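Local structure of copper induced nitroreductase D (Lactococcus lactis, 2WQF) at residues R47-T52 against W165-S170; D61-P66 against P155-A160; L100-Q105 against E159-E164; T139-L144 against G175-G180. The protein binds flavin mononucleotide and probably works as an oxidoreductase of the nitroreductase family, a copper-induced enzyme involved in defence against oxidative stress. One frame throughout, in Å; residues are numbered along the deposited sequence. Where two conformers were deposited one is given.

Strand 46-52 opens contact 1, which closes more than a hundred residues later on the loop after helix 158-164. Within that span, helix 53-73 starts contact 2 and strand 97-104 starts contact 3. Both return to residues 155-164, sharing E159 and A160, so helix 158-164 is tied to a long helix and to the sheet at once. Contact 4 begins later, in helix 121-143, and closes on strand 171-182; it crosses the other three. L49 and L100, on neighbouring strands, join contacts 1 and 3 by a backbone hydrogen bond, F101 and G175 do the same for contacts 3 and 4, and W165 packs on I63 of contact 2.

Contact 1 of 4, residues R47-T52 against W165-S170; sequences RLLILT and WNLPES
W165 lies against two leucines of strand 46-52, and its side chain can be followed outward from the backbone. CB is 3.9 Å from L49 CD2, and the same methyl of L49 also lies beside W165 CG and W165 CD2 and is 3.9 Å from W165 CE3. L49 crosses the tryptophan at about a right angle and approaches the ring obliquely. Further out, L51 takes over: its CD2 lies over one face near the rim, 3.7 Å from W165 CE2 and 3.8 Å from W165 NE1. At the tip, W165 CH2 is 3.7 Å from L51 CD1, a methyl that stands over the six-membered ring 22° off the normal, a CH-pi contact. The indole reaches this place with CG anti to its carbonyl carbon (chi1 -71°), which sends the ring along the strand toward L51.

N166, with positive phi, is the C-prime residue of the Schellman motif that ends helix 158-164; asparagine, after glycine, tolerates this left-handed conformation comparatively well. The chain then turns, and L167 CD1 comes 4.2 Å from L49 CD2. Strand alternation puts L49 and L51 on this side, while L48 and I50 face helix 23-35. The strand also pairs in parallel with one from the second subunit, whose I199 packs on both L49 and L167. Were the indole of W165 cut back to an alanine, the methyls of L51 would probably lose their aromatic face and a gap open beside L49. With no hydrogen bond between the two segments, the contact rests on dispersion and the exclusion of water, a few leucine methyls set against an indole.

Contact 2 of 4, residues D61-P66 against P155-A160; sequences DEIVAP and PLIDEA
I63 meets I157 at about a right angle, its CG2 methyl pointing at the flank of the partner and lying 3.9 Å from I157 CB. The methyl gets there by standing anti to the backbone N, while CG1 leads the longer branch toward helix 158-164. The same CG2 comes 3.6 Å from A160 CB; alanine is small enough to fit under this methyl where I63 CA and A160 CA are 6.5 Å apart. V64 meets I157 at a slant, with V64 CG2 and I157 CG2 4.1 Å apart. I157 holds CG1 between its backbone N and carbonyl carbon (chi1 65°), which directs its CG2 at V64. Replacing I63 by an alanine would probably open a gap beside A160 and I157 and remove the packing that W165 finds there.

I157 sits in a type I turn from P155 to D158, closed by D158 N to P155 O at 3.2 Å, just where helix 158-164 starts. Helix 53-73, for its part, has a wide pi-type turn at 61-64 and a kink at P66, which lacks an N-H. This is apolar packing of a long helix on the beta turn and first helical turn that begin a short one in the nitroreductase fold, with the side chain of I157 about 11 Å from the bound FMN.

Contact 3 of 4, residues L100-Q105 against E159-E164; sequences LFFEDQ and EAVAKE
V161 alone carries the helix side of this contact, meeting L100 and F102 of strand 97-104. Helix 158-164 leads to it through E159, whose carbonyl accepts K163 N at 3.0 Å from E159 O, and A160, which faces helix 53-73 instead. V161 then points at the sheet. Its CG1, anti to the backbone N (chi1 165°), touches both partners, being 4.0 Å from L100 CD2 and 4.1 Å from F102 CZ. The leucine and the valine reach toward each other tip to tip, and L100 CD2 lies almost as close to V161 CG2, so one methyl faces the fork of the valine. F102 crosses obliquely and offers its ring edge, with V161 CG1 near the ring plane.

Here a short helix covers one side of the antiparallel sheet of the nitroreductase fold. L100 and F102, two residues apart on the strand, face it together, whereas F101 between them turns to helix 121-143. With L100 CA and V161 CA 9.4 Å apart, long side chains suit the strand, and a compact branched valine suffices on the helix.

Beyond V161, E164 N closes the next helical turn on A160 O, at 3.0 Å, and the carboxylate of E164 forms a salt bridge with K58 through OE2, fastening the end of this helix to helix 53-73.

Contact 4 of 4, residues T139-L144 against G175-G180; sequences TALAEL and GQLVFG
The phenyl ring of F179 is approached obliquely by L141 CD1, a methyl that stands neither squarely over a face nor in the ring plane. It settles near the root of the side chain, 3.8 Å from F179 CB and 4.0 Å from F179 CG. At the ring edge, in plane, lies the carbonyl oxygen L177 O of the same strand. V26 of helix 23-35 and I99 of strand 97-104 also touch the phenylalanine, placing it among apolar neighbours. The side chains of F179 and L141 meet at about a right angle.

L141 CD1 serves a second partner: it reaches L177 CD2 tip to tip at 4.0 Å. One methyl thus wedges between two strand residues of the same side, which suits a leucine, long enough to span the 8.0 Å between L141 CA and F179 CA. Helix 121-143 here lies on the antiparallel sheet of the nitroreductase fold, against strand 171-182. Alternation turns L177 and F179 to the helix and V178 away from it. Q176, also on the far side, is held by Y153 N and N154 OD1 through the two ends of its amide.

The contact lies near the cofactor, the side chain of L177 being about 8 Å from the bound FMN. Farther round the helix, T139, A140 and E143 pack on F3 of the second subunit.

Contact 1 of 4, residues R47-T52 against W165-S170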
loop_
_atom_site.group_PDB
_atom_site.type_symbol
_atom_site.label_atom_id
_atom_site.label_comp_id
_atom_site.label_asym_id
_atom_site.label_seq_id
_atom_site.Cartn_x
_atom_site.Cartn_y
_atom_site.Cartn_z
ATOM N N ARG A 47 3.766 8.946 9.180
ATOM C CA ARG A 47 3.459 10.118 9.994
ATOM C C ARG A 47 2.437 10.939 9.220
ATOM O O ARG A 47 2.541 11.042 8.001
ATOM C CB ARG A 47 4.701 10.982 10.214
ATOM C CG ARG A 47 5.911 10.238 10.818
ATOM C CD ARG A 47 5.712 9.938 12.319
ATOM N NE ARG A 47 6.823 9.183 12.892
ATOM C CZ ARG A 47 6.859 7.856 13.035
ATOM N NH1 ARG A 47 5.836 7.095 12.667
ATOM N NH2 ARG A 47 7.941 7.287 13.561
ATOM N N LEU A 48 1.458 11.529 9.905
ATOM C CA LEU A 48 0.422 12.308 9.240
ATOM C C LEU A 48 0.327 13.714 9.811
ATOM O O LEU A 48 0.387 13.912 11.034
ATOM C CB LEU A 48 -0.951 11.676 9.403
ATOM C CG LEU A 48 -1.312 10.517 8.485
ATOM C CD1 LEU A 48 -0.421 9.313 8.672
ATOM C CD2 LEU A 48 -2.772 10.138 8.746
ATOM N N LEU A 49 0.158 14.668 8.906
ATOM C CA LEU A 49 -0.295 16.002 9.234
ATOM C C LEU A 49 -1.676 16.180 8.605
ATOM O O LEU A 49 -1.827 16.091 7.386
ATOM C CB LEU A 49 0.685 17.035 8.684
ATOM C CG LEU A 49 0.274 18.494 8.842
ATOM C CD1 LEU A 49 0.159 18.877 10.316
ATOM C CD2 LEU A 49 1.294 19.374 8.112
ATOM N N ILE A 50 -2.687 16.389 9.448
ATOM C CA ILE A 50 -4.079 16.492 9.017
ATOM C C ILE A 50 -4.514 17.941 9.141
ATOM O O ILE A 50 -4.548 18.478 10.246
ATOM C CB ILE A 50 -4.994 15.604 9.863
ATOM C CG1 ILE A 50 -4.546 14.141 9.781
ATOM C CG2 ILE A 50 -6.455 15.750 9.455
ATOM C CD1 ILE A 50 -5.140 13.235 10.886
ATOM N N LEU A 51 -4.798 18.571 8.004
ATOM C CA LEU A 51 -5.141 19.984 7.964
ATOM C C LEU A 51 -6.597 20.188 7.569
ATOM O O LEU A 51 -7.062 19.622 6.573
ATOM C CB LEU A 51 -4.268 20.695 6.920
ATOM C CG LEU A 51 -2.752 20.549 7.107
ATOM C CD1 LEU A 51 -2.074 21.341 6.017
ATOM C CD2 LEU A 51 -2.283 20.982 8.498
ATOM N N THR A 52 -7.291 21.034 8.320
ATOM C CA THR A 52 -8.651 21.443 7.995
ATOM C C THR A 52 -8.764 22.949 8.215
ATOM O O THR A 52 -7.825 23.590 8.692
ATOM C CB THR A 52 -9.719 20.681 8.812
ATOM O OG1 THR A 52 -9.634 21.036 10.191
ATOM C CG2 THR A 52 -9.556 19.174 8.643
ATOM N N TRP A 165 4.340 24.043 10.059
ATOM C CA TRP A 165 3.752 23.182 11.092
ATOM C C TRP A 165 4.801 22.524 11.982
ATOM O O TRP A 165 4.485 21.607 12.734
ATOM C CB TRP A 165 2.789 22.153 10.457
ATOM C CG TRP A 165 1.538 22.855 9.964
ATOM C CD1 TRP A 165 0.507 23.287 10.732
ATOM C CD2 TRP A 165 1.227 23.266 8.616
ATOM N NE1 TRP A 165 -0.421 23.943 9.972
ATOM C CE2 TRP A 165 -0.010 23.941 8.665
ATOM C CE3 TRP A 165 1.863 23.118 7.382
ATOM C CZ2 TRP A 165 -0.623 24.474 7.534
ATOM C CZ3 TRP A 165 1.248 23.652 6.249
ATOM C CH2 TRP A 165 0.016 24.320 6.338
ATOM N N ASN A 166 6.030 23.037 11.931
ATOM C CA ASN A 166 7.066 22.637 12.882
ATOM C C ASN A 166 7.287 21.141 12.908
ATOM O O ASN A 166 7.302 20.521 13.973
ATOM C CB ASN A 166 6.698 23.111 14.285
ATOM C CG ASN A 166 6.596 24.607 14.370
ATOM O OD1 ASN A 166 5.538 25.160 14.679
ATOM N ND2 ASN A 166 7.700 25.285 14.075
ATOM N N LEU A 167 7.440 20.566 11.726
ATOM C CA LEU A 167 7.624 19.139 11.601
ATOM C C LEU A 167 9.099 18.764 11.736
ATOM O O LEU A 167 9.989 19.531 11.356
ATOM C CB LEU A 167 7.125 18.668 10.246
ATOM C CG LEU A 167 5.685 19.023 9.890
ATOM C CD1 LEU A 167 5.374 18.491 8.499
ATOM C CD2 LEU A 167 4.690 18.499 10.930
ATOM N N PRO A 168 9.367 17.569 12.275
ATOM C CA PRO A 168 10.743 17.067 12.321
ATOM C C PRO A 168 11.349 16.944 10.933
ATOM O O PRO A 168 10.653 16.597 9.964
ATOM C CB PRO A 168 10.591 15.666 12.941
ATOM C CG PRO A 168 9.308 15.694 13.692
ATOM C CD PRO A 168 8.409 16.640 12.912
ATOM N N GLU A 169 12.650 17.201 10.841
ATOM C CA GLU A 169 13.372 17.100 9.579
ATOM C C GLU A 169 13.291 15.685 9.011
ATOM O O GLU A 169 13.379 15.488 7.799
ATOM C CB GLU A 169 14.844 17.509 9.768
ATOM C CG GLU A 169 15.066 18.950 10.258
ATOM C CD GLU A 169 15.010 19.987 9.139
ATOM O OE1 GLU A 169 14.992 19.593 7.952
ATOM O OE2 GLU A 169 14.992 21.199 9.449
ATOM N N SER A 170 13.096 14.699 9.888
ATOM C CA SER A 170 13.107 13.296 9.492
ATOM C C SER A 170 11.824 12.860 8.777
ATOM O O SER A 170 11.779 11.780 8.198
ATOM C CB SER A 170 13.344 12.397 10.719
ATOM O OG SER A 170 12.204 12.338 11.558
#

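Contact 2 of 4, residues D61-P66 against P155-A160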
loop_
_atom_site.group_PDB
_atom_site.type_symbol
_atom_site.label_atom_id
_atom_site.label_comp_id
_atom_site.label_asym_id
_atom_site.label_seq_id
_atom_site.Cartn_x
_atom_site.Cartn_y
_atom_site.Cartn_z
ATOM N N ASP A 61 -3.206 28.099 -0.619
ATOM C CA ASP A 61 -3.051 29.471 -1.072
ATOM C C ASP A 61 -1.656 30.007 -0.835
ATOM O O ASP A 61 -1.126 30.752 -1.655
ATOM C CB ASP A 61 -4.027 30.387 -0.345
ATOM C CG ASP A 61 -5.402 30.403 -0.974
ATOM O OD1 ASP A 61 -5.571 29.973 -2.135
ATOM O OD2 ASP A 61 -6.318 30.861 -0.278
ATOM N N GLU A 62 -1.061 29.627 0.294
ATOM C CA GLU A 62 0.159 30.258 0.756
ATOM C C GLU A 62 1.385 29.393 0.558
ATOM O O GLU A 62 2.511 29.893 0.610
ATOM C CB GLU A 62 0.020 30.639 2.230
ATOM C CG GLU A 62 -1.109 31.630 2.491
ATOM C CD GLU A 62 -1.041 32.244 3.873
ATOM O OE1 GLU A 62 0.086 32.509 4.345
ATOM O OE2 GLU A 62 -2.106 32.468 4.479
ATOM N N ILE A 63 1.181 28.103 0.306
ATOM C CA ILE A 63 2.307 27.207 0.050
ATOM C C ILE A 63 2.274 26.588 -1.338
ATOM O O ILE A 63 3.187 26.805 -2.129
ATOM C CB ILE A 63 2.425 26.107 1.150
ATOM C CG1 ILE A 63 2.710 26.766 2.495
ATOM C CG2 ILE A 63 3.502 25.085 0.809
ATOM C CD1 ILE A 63 2.750 25.805 3.693
ATOM N N VAL A 64 1.243 25.832 -1.683
ATOM C CA VAL A 64 1.294 25.110 -2.952
ATOM C C VAL A 64 1.297 26.062 -4.152
ATOM O O VAL A 64 2.122 25.932 -5.049
ATOM C CB VAL A 64 0.165 24.090 -3.090
ATOM C CG1 VAL A 64 0.299 23.362 -4.411
ATOM C CG2 VAL A 64 0.185 23.094 -1.941
ATOM N N ALA A 65 0.373 27.016 -4.170
ATOM C CA ALA A 65 0.267 27.943 -5.297
ATOM C C ALA A 65 1.573 28.720 -5.548
ATOM O O ALA A 65 2.097 28.709 -6.668
ATOM C CB ALA A 65 -0.916 28.906 -5.094
ATOM N N PRO A 66 2.116 29.383 -4.510
ATOM C CA PRO A 66 3.374 30.106 -4.747
ATOM C C PRO A 66 4.554 29.202 -5.130
ATOM O O PRO A 66 5.346 29.594 -5.982
ATOM C CB PRO A 66 3.642 30.802 -3.407
ATOM C CG PRO A 66 2.314 30.848 -2.720
ATOM C CD PRO A 66 1.584 29.637 -3.162
ATOM N N PRO A 155 8.549 16.918 -4.028
ATOM C CA PRO A 155 9.207 17.566 -2.885
ATOM C C PRO A 155 9.096 19.086 -2.871
ATOM O O PRO A 155 9.701 19.701 -2.018
ATOM C CB PRO A 155 10.688 17.209 -3.080
ATOM C CG PRO A 155 10.816 16.602 -4.427
ATOM C CD PRO A 155 9.505 16.690 -5.130
ATOM N N LEU A 156 8.338 19.668 -3.792
ATOM C CA LEU A 156 8.295 21.119 -3.962
ATOM C C LEU A 156 7.884 21.848 -2.689
ATOM O O LEU A 156 8.454 22.890 -2.347
ATOM C CB LEU A 156 7.334 21.475 -5.101
ATOM C CG LEU A 156 7.893 21.495 -6.524
ATOM C CD1 LEU A 156 8.610 20.192 -6.868
ATOM C CD2 LEU A 156 6.761 21.775 -7.506
ATOM N N ILE A 157 6.892 21.298 -1.983
ATOM C CA ILE A 157 6.306 21.971 -0.821
ATOM C C ILE A 157 6.873 21.516 0.509
ATOM O O ILE A 157 6.470 22.028 1.547
ATOM C CB ILE A 157 4.779 21.795 -0.780
ATOM C CG1 ILE A 157 4.406 20.329 -0.573
ATOM C CG2 ILE A 157 4.161 22.322 -2.082
ATOM C CD1 ILE A 157 2.919 20.131 -0.370
ATOM N N ASP A 158 7.817 20.578 0.479
ATOM C CA ASP A 158 8.288 19.923 1.704
ATOM C C ASP A 158 8.809 20.902 2.765
ATOM O O ASP A 158 8.436 20.810 3.936
ATOM C CB ASP A 158 9.428 18.940 1.393
ATOM C CG ASP A 158 8.987 17.744 0.594
ATOM O OD1 ASP A 158 7.918 17.787 -0.038
ATOM O OD2 ASP A 158 9.738 16.742 0.608
ATOM N N GLU A 159 9.721 21.783 2.360
ATOM C CA GLU A 159 10.336 22.754 3.271
ATOM C C GLU A 159 9.299 23.669 3.920
ATOM O O GLU A 159 9.338 23.910 5.125
ATOM C CB GLU A 159 11.374 23.617 2.527
ATOM N N ALA A 160 8.376 24.197 3.114
ATOM C CA ALA A 160 7.419 25.186 3.596
ATOM C C ALA A 160 6.432 24.539 4.562
ATOM O O ALA A 160 5.999 25.141 5.547
ATOM C CB ALA A 160 6.684 25.823 2.417
#

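Contact 3 of 4, residues L100-Q105 against E159-E164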
loop_
_atom_site.group_PDB
_atom_site.type_symbol
_atom_site.label_atom_id
_atom_site.label_comp_id
_atom_site.label_asym_id
_atom_site.label_seq_id
_atom_site.Cartn_x
_atom_site.Cartn_y
_atom_site.Cartn_z
ATOM N N LEU A 100 -1.486 14.977 4.852
ATOM C CA LEU A 100 -0.126 14.833 4.330
ATOM C C LEU A 100 0.535 13.639 4.987
ATOM O O LEU A 100 0.611 13.539 6.207
ATOM C CB LEU A 100 0.693 16.101 4.546
ATOM C CG LEU A 100 0.152 17.336 3.785
ATOM C CD1 LEU A 100 -0.909 18.060 4.577
ATOM C CD2 LEU A 100 1.293 18.295 3.453
ATOM N N PHE A 101 0.920 12.689 4.141
ATOM C CA PHE A 101 1.567 11.454 4.541
ATOM C C PHE A 101 3.060 11.558 4.410
ATOM O O PHE A 101 3.549 11.904 3.350
ATOM C CB PHE A 101 1.065 10.309 3.662
ATOM C CG PHE A 101 -0.363 9.902 3.952
ATOM C CD1 PHE A 101 -0.662 8.943 4.915
ATOM C CD2 PHE A 101 -1.409 10.504 3.266
ATOM C CE1 PHE A 101 -1.965 8.574 5.148
ATOM C CE2 PHE A 101 -2.705 10.126 3.480
ATOM C CZ PHE A 101 -2.996 9.173 4.430
ATOM N N PHE A 102 3.769 11.220 5.492
ATOM C CA PHE A 102 5.220 11.245 5.534
ATOM C C PHE A 102 5.718 9.867 5.983
ATOM O O PHE A 102 4.982 9.093 6.599
ATOM C CB PHE A 102 5.764 12.277 6.539
ATOM C CG PHE A 102 5.225 13.677 6.387
ATOM C CD1 PHE A 102 6.040 14.703 5.929
ATOM C CD2 PHE A 102 3.938 13.983 6.786
ATOM C CE1 PHE A 102 5.550 16.027 5.825
ATOM C CE2 PHE A 102 3.440 15.272 6.669
ATOM C CZ PHE A 102 4.249 16.302 6.220
ATOM N N GLU A 103 6.984 9.579 5.692
ATOM C CA GLU A 103 7.664 8.404 6.226
ATOM C C GLU A 103 8.832 8.901 7.068
ATOM O O GLU A 103 9.634 9.740 6.611
ATOM C CB GLU A 103 8.167 7.502 5.100
ATOM C CG GLU A 103 7.038 6.730 4.415
ATOM C CD GLU A 103 6.419 5.690 5.357
ATOM O OE1 GLU A 103 7.197 4.911 5.956
ATOM O OE2 GLU A 103 5.160 5.661 5.514
ATOM N N ASP A 104 8.948 8.390 8.285
ATOM C CA ASP A 104 9.986 8.831 9.206
ATOM C C ASP A 104 11.348 8.179 8.878
ATOM O O ASP A 104 11.598 6.999 9.148
ATOM C CB ASP A 104 9.553 8.527 10.635
ATOM C CG ASP A 104 10.466 9.161 11.665
ATOM O OD1 ASP A 104 11.622 9.492 11.344
ATOM O OD2 ASP A 104 10.027 9.317 12.806
ATOM N N GLN A 105 12.220 8.988 8.287
ATOM C CA GLN A 105 13.530 8.518 7.853
ATOM C C GLN A 105 14.462 8.176 9.012
ATOM O O GLN A 105 15.410 7.408 8.839
ATOM C CB GLN A 105 14.188 9.573 6.958
ATOM C CG GLN A 105 13.350 9.899 5.714
ATOM C CD GLN A 105 12.996 8.655 4.926
ATOM O OE1 GLN A 105 13.870 7.986 4.361
ATOM N NE2 GLN A 105 11.712 8.335 4.881
ATOM N N GLU A 159 9.721 21.783 2.360
ATOM C CA GLU A 159 10.336 22.754 3.271
ATOM C C GLU A 159 9.299 23.669 3.920
ATOM O O GLU A 159 9.338 23.910 5.125
ATOM C CB GLU A 159 11.374 23.617 2.527
ATOM N N ALA A 160 8.376 24.197 3.114
ATOM C CA ALA A 160 7.419 25.186 3.596
ATOM C C ALA A 160 6.432 24.539 4.562
ATOM O O ALA A 160 5.999 25.141 5.547
ATOM C CB ALA A 160 6.684 25.823 2.417
ATOM N N VAL A 161 6.070 23.293 4.269
ATOM C CA VAL A 161 5.157 22.565 5.128
ATOM C C VAL A 161 5.838 22.281 6.467
ATOM O O VAL A 161 5.239 22.480 7.525
ATOM C CB VAL A 161 4.668 21.246 4.461
ATOM C CG1 VAL A 161 4.014 20.312 5.486
ATOM C CG2 VAL A 161 3.718 21.568 3.294
ATOM N N ALA A 162 7.088 21.825 6.425
ATOM C CA ALA A 162 7.811 21.490 7.669
ATOM C C ALA A 162 7.988 22.715 8.558
ATOM O O ALA A 162 7.915 22.619 9.776
ATOM C CB ALA A 162 9.170 20.879 7.373
ATOM N N LYS A 163 8.231 23.864 7.943
ATOM C CA LYS A 163 8.413 25.101 8.694
ATOM C C LYS A 163 7.101 25.596 9.293
ATOM O O LYS A 163 7.027 25.929 10.477
ATOM C CB LYS A 163 8.983 26.175 7.770
ATOM C CG LYS A 163 9.083 27.544 8.420
ATOM C CD LYS A 163 9.732 28.548 7.486
ATOM C CE LYS A 163 9.777 29.939 8.101
ATOM N NZ LYS A 163 10.348 30.940 7.157
ATOM N N GLU A 164 6.057 25.645 8.473
ATOM C CA GLU A 164 4.779 26.172 8.925
ATOM C C GLU A 164 4.201 25.367 10.104
ATOM O O GLU A 164 3.627 25.932 11.035
ATOM C CB GLU A 164 3.795 26.183 7.763
ATOM C CG GLU A 164 2.425 26.657 8.150
ATOM C CD GLU A 164 2.431 28.077 8.674
ATOM O OE1 GLU A 164 3.270 28.892 8.219
ATOM O OE2 GLU A 164 1.586 28.375 9.542
#

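Contact 4 of 4, residues T139-L144 against G175-G180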
loop_
_atom_site.group_PDB
_atom_site.type_symbol
_atom_site.label_atom_id
_atom_site.label_comp_id
_atom_site.label_asym_id
_atom_site.label_seq_id
_atom_site.Cartn_x
_atom_site.Cartn_y
_atom_site.Cartn_z
ATOM N N THR A 139 -9.857 4.674 1.710
ATOM C CA THR A 139 -10.996 3.794 1.710
ATOM C C THR A 139 -11.860 3.996 2.953
ATOM O O THR A 139 -13.095 3.974 2.874
ATOM C CB THR A 139 -10.556 2.303 1.595
ATOM O OG1 THR A 139 -9.736 2.148 0.433
ATOM C CG2 THR A 139 -11.765 1.408 1.495
ATOM N N ALA A 140 -11.228 4.224 4.102
ATOM C CA ALA A 140 -11.981 4.483 5.327
ATOM C C ALA A 140 -12.844 5.762 5.186
ATOM O O ALA A 140 -13.999 5.819 5.630
ATOM C CB ALA A 140 -11.041 4.566 6.537
ATOM N N LEU A 141 -12.269 6.786 4.570
ATOM C CA LEU A 141 -12.993 8.034 4.314
ATOM C C LEU A 141 -14.176 7.776 3.368
ATOM O O LEU A 141 -15.277 8.303 3.579
ATOM C CB LEU A 141 -12.051 9.074 3.730
ATOM C CG LEU A 141 -10.994 9.655 4.667
ATOM C CD1 LEU A 141 -10.023 10.532 3.888
ATOM C CD2 LEU A 141 -11.621 10.429 5.788
ATOM N N ALA A 142 -13.972 6.953 2.343
ATOM C CA ALA A 142 -15.050 6.644 1.413
ATOM C C ALA A 142 -16.196 5.959 2.149
ATOM O O ALA A 142 -17.363 6.169 1.828
ATOM C CB ALA A 142 -14.545 5.791 0.249
ATOM N N GLU A 143 -15.871 5.134 3.148
ATOM C CA GLU A 143 -16.914 4.463 3.911
ATOM C C GLU A 143 -17.746 5.449 4.745
ATOM O O GLU A 143 -18.914 5.182 5.036
ATOM C CB GLU A 143 -16.329 3.344 4.777
ATOM C CG GLU A 143 -15.874 2.151 3.946
ATOM C CD GLU A 143 -17.036 1.344 3.366
ATOM O OE1 GLU A 143 -17.625 0.497 4.101
ATOM O OE2 GLU A 143 -17.359 1.572 2.173
ATOM N N LEU A 144 -17.155 6.584 5.118
ATOM C CA LEU A 144 -17.909 7.654 5.783
ATOM C C LEU A 144 -18.735 8.484 4.798
ATOM O O LEU A 144 -19.459 9.393 5.205
ATOM C CB LEU A 144 -16.959 8.591 6.539
ATOM C CG LEU A 144 -16.150 7.980 7.671
ATOM C CD1 LEU A 144 -15.243 9.039 8.242
ATOM C CD2 LEU A 144 -17.081 7.427 8.702
ATOM N N GLY A 175 2.900 12.088 -0.048
ATOM C CA GLY A 175 1.614 12.176 -0.715
ATOM C C GLY A 175 0.686 13.104 0.057
ATOM O O GLY A 175 0.873 13.312 1.256
ATOM N N GLN A 176 -0.302 13.668 -0.628
ATOM C CA GLN A 176 -1.286 14.547 -0.006
ATOM C C GLN A 176 -2.675 14.120 -0.416
ATOM O O GLN A 176 -3.076 14.239 -1.575
ATOM C CB GLN A 176 -1.050 16.013 -0.375
ATOM C CG GLN A 176 0.347 16.493 -0.044
ATOM C CD GLN A 176 1.323 16.234 -1.177
ATOM O OE1 GLN A 176 1.088 16.650 -2.305
ATOM N NE2 GLN A 176 2.420 15.568 -0.878
ATOM N N LEU A 177 -3.424 13.619 0.552
ATOM C CA LEU A 177 -4.760 13.113 0.293
ATOM C C LEU A 177 -5.769 14.217 0.632
ATOM O O LEU A 177 -5.993 14.541 1.788
ATOM C CB LEU A 177 -5.019 11.843 1.087
ATOM C CG LEU A 177 -6.306 11.111 0.749
ATOM C CD1 LEU A 177 -6.272 10.439 -0.628
ATOM C CD2 LEU A 177 -6.613 10.064 1.844
ATOM N N VAL A 178 -6.309 14.836 -0.413
ATOM C CA VAL A 178 -7.304 15.891 -0.329
ATOM C C VAL A 178 -8.671 15.231 -0.183
ATOM O O VAL A 178 -8.995 14.303 -0.922
ATOM C CB VAL A 178 -7.273 16.750 -1.597
ATOM C CG1 VAL A 178 -8.274 17.872 -1.514
ATOM C CG2 VAL A 178 -5.890 17.338 -1.784
ATOM N N PHE A 179 -9.456 15.665 0.807
ATOM C CA PHE A 179 -10.713 14.994 1.130
ATOM C C PHE A 179 -11.817 15.960 1.488
ATOM O O PHE A 179 -11.586 17.098 1.905
ATOM C CB PHE A 179 -10.515 13.949 2.237
ATOM C CG PHE A 179 -10.344 14.533 3.617
ATOM C CD1 PHE A 179 -11.436 14.636 4.461
ATOM C CD2 PHE A 179 -9.110 15.012 4.042
ATOM C CE1 PHE A 179 -11.290 15.168 5.740
ATOM C CE2 PHE A 179 -8.958 15.572 5.318
ATOM C CZ PHE A 179 -10.059 15.654 6.150
ATOM N N GLY A 180 -13.043 15.509 1.285
ATOM C CA GLY A 180 -14.204 16.326 1.596
ATOM C C GLY A 180 -15.496 15.693 1.160
ATOM O O GLY A 180 -15.546 14.510 0.847
#